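Local structure of tyrosine--tRNA ligase, mitochondrial (Coccidioides posadasii, 5IJX) at residues A[36-41]-A[56-61]; A[49-54]-A[280-285]. The protein probably catalyses, through the class I catalytic domain held in this chain, the ATP-dependent attachment of L-tyrosine to tRNA(Tyr). All coordinates share one frame; numbering follows the deposited sequence.

Contact 1 of 2, residues A[36-41]-A[56-61]; sequences SFLSFL and ALDKLI
The N-cap of helix 37-43, S36, is tied by a hydrogen bond to D58 of helix 54-63. Both are short helices of the class I Rossmann-type catalytic domain. The axes of the segments 37-41 and 56-61 approach to 9.4 Å, with 120° between their N-to-C directions. S36 OG donates to D58 OD1 over 2.8 Å, on the syn lone pair of that oxygen. The same OG accepts from S39 N at 3.2 Å, the capping bond. It sits between the backbone N and the carbonyl carbon of S36 (chi1 74°), where it can serve both partners. The carboxylate thus lies close to the first turn of helix 37-43, whose dipole would probably favour its negative charge. Its other oxygen, OD2, forms a salt bridge with R54, one turn earlier on its own helix.

Apolar packing continues beside this polar link. L38 lies across the D58 side chain, with L38 CD2 3.8 Å from D58 CB. L38 CD1 also meets L57 CD2. F37 is placed between this contact and helix 84-95, touching W92 and A93 there. The I61 methyl CG2 approaches the F37 ring obliquely. I61 CG1 lies beside the backbone N (chi1 -58°), which leaves the CG2 branch opposite N and 3.7 Å from F37 CB.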
ATOM      1  N   SER A  36      31.945 -18.691  18.683  1.00 77.51           N
ATOM      2  CA  SER A  36      30.617 -18.408  18.165  1.00 74.98           C
ATOM      3  C   SER A  36      30.697 -17.947  16.711  1.00 78.58           C
ATOM      4  O   SER A  36      31.752 -17.547  16.212  1.00 80.45           O
ATOM      5  CB  SER A  36      29.923 -17.340  19.011  1.00 77.22           C
ATOM      6  OG  SER A  36      30.474 -16.057  18.762  1.00 79.93           O
ATOM      7  N   PHE A  37      29.551 -18.001  16.031  1.00 76.66           N
ATOM      8  CA  PHE A  37      29.512 -17.630  14.621  1.00 66.52           C
ATOM      9  C   PHE A  37      29.701 -16.129  14.438  1.00 75.21           C
ATOM     10  O   PHE A  37      30.438 -15.694  13.544  1.00 70.09           O
ATOM     11  CB  PHE A  37      28.192 -18.088  14.004  1.00 65.30           C
ATOM     12  CG  PHE A  37      28.093 -17.840  12.527  1.00 70.91           C
ATOM     13  CD1 PHE A  37      28.870 -18.562  11.637  1.00 75.21           C
ATOM     14  CD2 PHE A  37      27.217 -16.890  12.029  1.00 71.76           C
ATOM     15  CE1 PHE A  37      28.779 -18.337  10.276  1.00 79.88           C
ATOM     16  CE2 PHE A  37      27.122 -16.661  10.668  1.00 68.85           C
ATOM     17  CZ  PHE A  37      27.903 -17.385   9.792  1.00 72.31           C
ATOM     18  N   LEU A  38      29.047 -15.321  15.276  1.00 79.49           N
ATOM     19  CA  LEU A  38      29.192 -13.873  15.168  1.00 75.96           C
ATOM     20  C   LEU A  38      30.633 -13.450  15.425  1.00 78.91           C
ATOM     21  O   LEU A  38      31.205 -12.657  14.669  1.00 83.71           O
ATOM     22  CB  LEU A  38      28.240 -13.183  16.145  1.00 76.29           C
ATOM     23  CG  LEU A  38      28.157 -11.661  16.039  1.00 72.75           C
ATOM     24  CD1 LEU A  38      27.629 -11.238  14.675  1.00 71.32           C
ATOM     25  CD2 LEU A  38      27.281 -11.106  17.150  1.00 75.31           C
ATOM     26  N   SER A  39      31.237 -13.967  16.498  1.00 85.13           N
ATOM     27  CA  SER A  39      32.644 -13.688  16.766  1.00 87.22           C
ATOM     28  C   SER A  39      33.506 -14.009  15.552  1.00 94.37           C
ATOM     29  O   SER A  39      34.413 -13.244  15.198  1.00 98.39           O
ATOM     30  CB  SER A  39      33.110 -14.489  17.983  1.00 78.01           C
ATOM     31  OG  SER A  39      34.483 -14.262  18.249  1.00 88.99           O
ATOM     32  N   PHE A  40      33.231 -15.138  14.894  1.00 87.03           N
ATOM     33  CA  PHE A  40      33.997 -15.513  13.711  1.00 77.92           C
ATOM     34  C   PHE A  40      33.816 -14.489  12.597  1.00 83.63           C
ATOM     35  O   PHE A  40      34.797 -14.006  12.018  1.00 88.62           O
ATOM     36  CB  PHE A  40      33.579 -16.907  13.244  1.00 71.28           C
ATOM     37  CG  PHE A  40      34.226 -17.335  11.960  1.00 72.32           C
ATOM     38  CD1 PHE A  40      35.577 -17.629  11.914  1.00 75.72           C
ATOM     39  CD2 PHE A  40      33.478 -17.450  10.802  1.00 81.12           C
ATOM     40  CE1 PHE A  40      36.172 -18.024  10.733  1.00 79.73           C
ATOM     41  CE2 PHE A  40      34.067 -17.846   9.617  1.00 86.74           C
ATOM     42  CZ  PHE A  40      35.416 -18.134   9.583  1.00 87.87           C
ATOM     43  N   LEU A  41      32.564 -14.140  12.280  1.00 73.71           N
ATOM     44  CA  LEU A  41      32.321 -13.117  11.268  1.00 73.97           C
ATOM     45  C   LEU A  41      33.090 -11.840  11.584  1.00 77.95           C
ATOM     46  O   LEU A  41      33.615 -11.177  10.681  1.00 70.89           O
ATOM     47  CB  LEU A  41      30.823 -12.815  11.159  1.00 67.90           C
ATOM     48  CG  LEU A  41      29.904 -13.858  10.517  1.00 73.50           C
ATOM     49  CD1 LEU A  41      28.490 -13.308  10.438  1.00 72.45           C
ATOM     50  CD2 LEU A  41      30.390 -14.268   9.133  1.00 80.16           C
ATOM     51  N   ALA A  56      23.085 -10.119  22.246  1.00 67.10           N
ATOM     52  CA  ALA A  56      21.812 -10.806  22.060  1.00 72.02           C
ATOM     53  C   ALA A  56      21.800 -11.598  20.759  1.00 70.64           C
ATOM     54  O   ALA A  56      21.261 -12.708  20.702  1.00 69.32           O
ATOM     55  CB  ALA A  56      20.661  -9.801  22.083  1.00 72.31           C
ATOM     56  N   LEU A  57      22.390 -11.040  19.697  1.00 75.32           N
ATOM     57  CA  LEU A  57      22.440 -11.748  18.422  1.00 70.91           C
ATOM     58  C   LEU A  57      23.391 -12.935  18.492  1.00 65.92           C
ATOM     59  O   LEU A  57      23.068 -14.026  18.006  1.00 65.44           O
ATOM     60  CB  LEU A  57      22.858 -10.789  17.307  1.00 59.93           C
ATOM     61  CG  LEU A  57      23.135 -11.425  15.942  1.00 57.44           C
ATOM     62  CD1 LEU A  57      21.939 -12.241  15.462  1.00 59.05           C
ATOM     63  CD2 LEU A  57      23.500 -10.355  14.922  1.00 60.57           C
ATOM     64  N   ASP A  58      24.575 -12.737  19.075  1.00 64.64           N
ATOM     65  CA  ASP A  58      25.473 -13.860  19.321  1.00 73.73           C
ATOM     66  C   ASP A  58      24.741 -14.977  20.057  1.00 71.99           C
ATOM     67  O   ASP A  58      24.836 -16.156  19.690  1.00 72.24           O
ATOM     68  CB  ASP A  58      26.685 -13.383  20.127  1.00 74.62           C
ATOM     69  CG  ASP A  58      27.889 -14.285  19.962  1.00 82.78           C
ATOM     70  OD1 ASP A  58      27.879 -15.139  19.048  1.00 93.44           O
ATOM     71  OD2 ASP A  58      28.856 -14.132  20.737  1.00 79.48           O
ATOM     72  N   LYS A  59      23.986 -14.610  21.094  1.00 60.62           N
ATOM     73  CA  LYS A  59      23.193 -15.581  21.840  1.00 60.67           C
ATOM     74  C   LYS A  59      22.202 -16.296  20.930  1.00 73.14           C
ATOM     75  O   LYS A  59      22.084 -17.526  20.963  1.00 75.55           O
ATOM     76  CB  LYS A  59      22.465 -14.871  22.981  1.00 64.55           C
ATOM     77  CG  LYS A  59      21.731 -15.787  23.944  1.00 66.76           C
ATOM     78  CD  LYS A  59      21.167 -14.994  25.119  1.00 65.03           C
ATOM     79  CE  LYS A  59      19.701 -14.669  24.925  1.00 74.61           C
ATOM     80  NZ  LYS A  59      19.236 -13.581  25.836  1.00 87.80           N
ATOM     81  N   LEU A  60      21.472 -15.534  20.113  1.00 75.60           N
ATOM     82  CA  LEU A  60      20.494 -16.125  19.206  1.00 66.61           C
ATOM     83  C   LEU A  60      21.145 -17.172  18.312  1.00 62.56           C
ATOM     84  O   LEU A  60      20.714 -18.330  18.269  1.00 62.27           O
ATOM     85  CB  LEU A  60      19.842 -15.031  18.360  1.00 70.23           C
ATOM     86  CG  LEU A  60      18.910 -15.514  17.243  1.00 64.93           C
ATOM     87  CD1 LEU A  60      17.640 -16.118  17.821  1.00 74.78           C
ATOM     88  CD2 LEU A  60      18.584 -14.378  16.294  1.00 65.22           C
ATOM     89  N   ILE A  61      22.186 -16.773  17.579  1.00 65.94           N
ATOM     90  CA  ILE A  61      22.814 -17.680  16.625  1.00 57.35           C
ATOM     91  C   ILE A  61      23.368 -18.903  17.343  1.00 66.89           C
ATOM     92  O   ILE A  61      23.263 -20.032  16.849  1.00 69.37           O
ATOM     93  CB  ILE A  61      23.909 -16.941  15.832  1.00 62.94           C
ATOM     94  CG1 ILE A  61      23.307 -15.730  15.107  1.00 62.17           C
ATOM     95  CG2 ILE A  61      24.576 -17.882  14.841  1.00 54.82           C
ATOM     96  CD1 ILE A  61      24.318 -14.876  14.366  1.00 60.06           C
TER

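Contact 2 of 2, residues A[49-54]-A[280-285]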
ATOM      1  N   SER A  49      28.705  -3.492  11.521  1.00 68.88           N
ATOM      2  CA  SER A  49      27.978  -3.213  12.756  1.00 72.34           C
ATOM      3  C   SER A  49      26.807  -4.180  12.861  1.00 72.13           C
ATOM      4  O   SER A  49      26.427  -4.840  11.889  1.00 68.74           O
ATOM      5  CB  SER A  49      27.491  -1.761  12.822  1.00 78.37           C
ATOM      6  OG  SER A  49      26.326  -1.580  12.039  1.00 85.75           O
ATOM      7  N   VAL A  50      26.244  -4.252  14.064  1.00 64.37           N
ATOM      8  CA  VAL A  50      25.075  -5.071  14.355  1.00 59.03           C
ATOM      9  C   VAL A  50      23.885  -4.150  14.567  1.00 64.11           C
ATOM     10  O   VAL A  50      23.986  -3.157  15.299  1.00 69.34           O
ATOM     11  CB  VAL A  50      25.299  -5.952  15.595  1.00 65.62           C
ATOM     12  CG1 VAL A  50      24.004  -6.655  15.993  1.00 73.49           C
ATOM     13  CG2 VAL A  50      26.401  -6.966  15.335  1.00 68.80           C
ATOM     14  N   VAL A  51      22.763  -4.482  13.939  1.00 59.43           N
ATOM     15  CA  VAL A  51      21.501  -3.799  14.197  1.00 64.21           C
ATOM     16  C   VAL A  51      20.768  -4.613  15.256  1.00 69.89           C
ATOM     17  O   VAL A  51      20.329  -5.739  14.995  1.00 60.99           O
ATOM     18  CB  VAL A  51      20.662  -3.642  12.923  1.00 66.60           C
ATOM     19  CG1 VAL A  51      19.659  -2.505  13.095  1.00 81.95           C
ATOM     20  CG2 VAL A  51      21.553  -3.384  11.714  1.00 60.79           C
ATOM     21  N   GLY A  52      20.644  -4.043  16.450  1.00 77.82           N
ATOM     22  CA  GLY A  52      20.211  -4.758  17.633  1.00 75.78           C
ATOM     23  C   GLY A  52      21.355  -4.910  18.622  1.00 75.03           C
ATOM     24  O   GLY A  52      22.486  -4.485  18.384  1.00 73.80           O
ATOM     25  N   GLN A  53      21.036  -5.531  19.755  1.00 75.21           N
ATOM     26  CA  GLN A  53      22.057  -5.809  20.758  1.00 68.87           C
ATOM     27  C   GLN A  53      22.983  -6.909  20.248  1.00 72.06           C
ATOM     28  O   GLN A  53      22.531  -8.004  19.899  1.00 87.04           O
ATOM     29  CB  GLN A  53      21.415  -6.204  22.085  1.00 82.73           C
ATOM     30  CG  GLN A  53      21.164  -5.026  23.015  1.00100.28           C
ATOM     31  CD  GLN A  53      20.815  -5.461  24.425  1.00116.18           C
ATOM     32  OE1 GLN A  53      20.784  -6.652  24.731  1.00116.82           O
ATOM     33  NE2 GLN A  53      20.553  -4.492  25.295  1.00126.61           N
ATOM     34  N   ARG A  54      24.282  -6.608  20.200  1.00 75.66           N
ATOM     35  CA  ARG A  54      25.250  -7.529  19.611  1.00 83.01           C
ATOM     36  C   ARG A  54      25.275  -8.859  20.359  1.00 80.18           C
ATOM     37  O   ARG A  54      25.131  -9.931  19.756  1.00 76.78           O
ATOM     38  CB  ARG A  54      26.632  -6.873  19.600  1.00 83.77           C
ATOM     39  CG  ARG A  54      27.730  -7.706  18.966  1.00 92.86           C
ATOM     40  CD  ARG A  54      28.492  -8.512  20.004  1.00100.98           C
ATOM     41  NE  ARG A  54      29.546  -9.322  19.399  1.00 97.84           N
ATOM     42  CZ  ARG A  54      29.952 -10.501  19.863  1.00 93.26           C
ATOM     43  NH1 ARG A  54      29.388 -11.035  20.939  1.00 86.67           N
ATOM     44  NH2 ARG A  54      30.919 -11.156  19.240  1.00 97.68           N
ATOM     45  N   GLY A 280      19.976  -7.557  12.691  1.00 57.58           N
ATOM     46  CA  GLY A 280      20.601  -7.169  11.445  1.00 59.14           C
ATOM     47  C   GLY A 280      22.113  -7.194  11.553  1.00 56.20           C
ATOM     48  O   GLY A 280      22.686  -7.085  12.639  1.00 59.52           O
ATOM     49  N   ILE A 281      22.752  -7.338  10.391  1.00 67.15           N
ATOM     50  CA  ILE A 281      24.201  -7.238  10.269  1.00 68.55           C
ATOM     51  C   ILE A 281      24.522  -6.392   9.044  1.00 60.98           C
ATOM     52  O   ILE A 281      23.956  -6.607   7.965  1.00 63.17           O
ATOM     53  CB  ILE A 281      24.877  -8.620  10.159  1.00 71.16           C
ATOM     54  CG1 ILE A 281      24.516  -9.486  11.369  1.00 68.91           C
ATOM     55  CG2 ILE A 281      26.395  -8.458  10.063  1.00 73.90           C
ATOM     56  CD1 ILE A 281      25.018 -10.912  11.274  1.00 53.81           C
ATOM     57  N   THR A 282      25.430  -5.434   9.214  1.00 58.64           N
ATOM     58  CA  THR A 282      25.897  -4.583   8.129  1.00 60.62           C
ATOM     59  C   THR A 282      27.388  -4.811   7.935  1.00 63.41           C
ATOM     60  O   THR A 282      28.155  -4.809   8.908  1.00 62.38           O
ATOM     61  CB  THR A 282      25.625  -3.101   8.409  1.00 66.75           C
ATOM     62  OG1 THR A 282      26.248  -2.722   9.643  1.00 77.74           O
ATOM     63  CG2 THR A 282      24.127  -2.831   8.482  1.00 67.39           C
ATOM     64  N   THR A 283      27.785  -5.006   6.680  1.00 62.30           N
ATOM     65  CA  THR A 283      29.164  -5.241   6.288  1.00 64.94           C
ATOM     66  C   THR A 283      29.863  -3.930   5.971  1.00 65.32           C
ATOM     67  O   THR A 283      29.215  -2.899   5.768  1.00 63.51           O
ATOM     68  CB  THR A 283      29.215  -6.140   5.058  1.00 64.13           C
ATOM     69  OG1 THR A 283      28.738  -5.414   3.920  1.00 66.39           O
ATOM     70  CG2 THR A 283      28.356  -7.377   5.255  1.00 64.16           C
ATOM     71  N   PRO A 284      31.196  -3.935   5.920  1.00 68.09           N
ATOM     72  CA  PRO A 284      31.918  -2.730   5.491  1.00 71.55           C
ATOM     73  C   PRO A 284      31.561  -2.308   4.073  1.00 81.77           C
ATOM     74  O   PRO A 284      30.741  -2.952   3.409  1.00 83.09           O
ATOM     75  CB  PRO A 284      33.389  -3.148   5.597  1.00 75.30           C
ATOM     76  CG  PRO A 284      33.398  -4.244   6.613  1.00 69.02           C
ATOM     77  CD  PRO A 284      32.107  -4.977   6.424  1.00 67.30           C
ATOM     78  N   LEU A 285      32.173  -1.225   3.603  1.00 92.78           N
ATOM     79  CA  LEU A 285      31.969  -0.721   2.251  1.00 99.26           C
ATOM     80  C   LEU A 285      33.299  -0.728   1.512  1.00 94.33           C
ATOM     81  O   LEU A 285      34.306  -0.237   2.033  1.00 81.86           O
ATOM     82  CB  LEU A 285      31.378   0.693   2.272  1.00107.28           C
ATOM     83  CG  LEU A 285      29.950   0.822   2.803  1.00115.19           C
ATOM     84  CD1 LEU A 285      29.582   2.288   2.955  1.00120.58           C
ATOM     85  CD2 LEU A 285      28.959   0.117   1.888  1.00113.38           C
TER
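Antiparallel pairing of strands 49-51 and 280-283 forms one margin of the central mixed sheet of the Rossmann-type catalytic domain. Strand 49-51 is outermost within this chain. On its other side, the 280-283 strand bonds through I281 and T283 to strand 233-239. The T282 side chain is about 11 Å from the bound tyrosine, near its pocket but not among the residues lining it.

Four backbone hydrogen bonds carry the pairing, two at each hydrogen-bonded pair. S49 and T282 exchange N-H and carbonyl; the bond from T282 N to S49 O is 2.9 Å long and nearly straight (174°). V51 and G280 do the same, V51 N to G280 O at 2.9 Å and G280 N to V51 O at 3.0 Å. V50 and I281 form the non-hydrogen-bonded pair between them.

The side-chain hydrogen bond lies on the face of S49, V51 and T282. S49 OG donates to T282 OG1 over 2.7 Å. A similar positive chi1 in both residues (79° and 57°) turns the two hydroxyls toward each other.

Apolar contacts complete the pair. Helix 243-259 packs on V51. G280, without a side chain, lets V51 lie over its backbone, with V51 CG2 3.9 Å from G280 CA.

How the contacts relate
Both contacts are largely buried, and they lie on the same side of the chain centre. Contact 1 joins helix 54-63, which packs against the sheet, to helix 37-43, which also meets helix 84-95. Contact 2 lies within the sheet at its margin. Their segments alternate along the chain: helix 37-43, strand 49-51 and helix 54-63 follow one another, and strand 279-283 comes much later. Side chains dominate contact 1, with a single hydrogen bond between its segments; backbone bonds dominate contact 2. L57 ties the two together, since its CD2 packs on V50 CG1 and I281 CG1. R54 of segment 49-54 adds a second meeting point, its O packing 3.6 Å from L38 CD2.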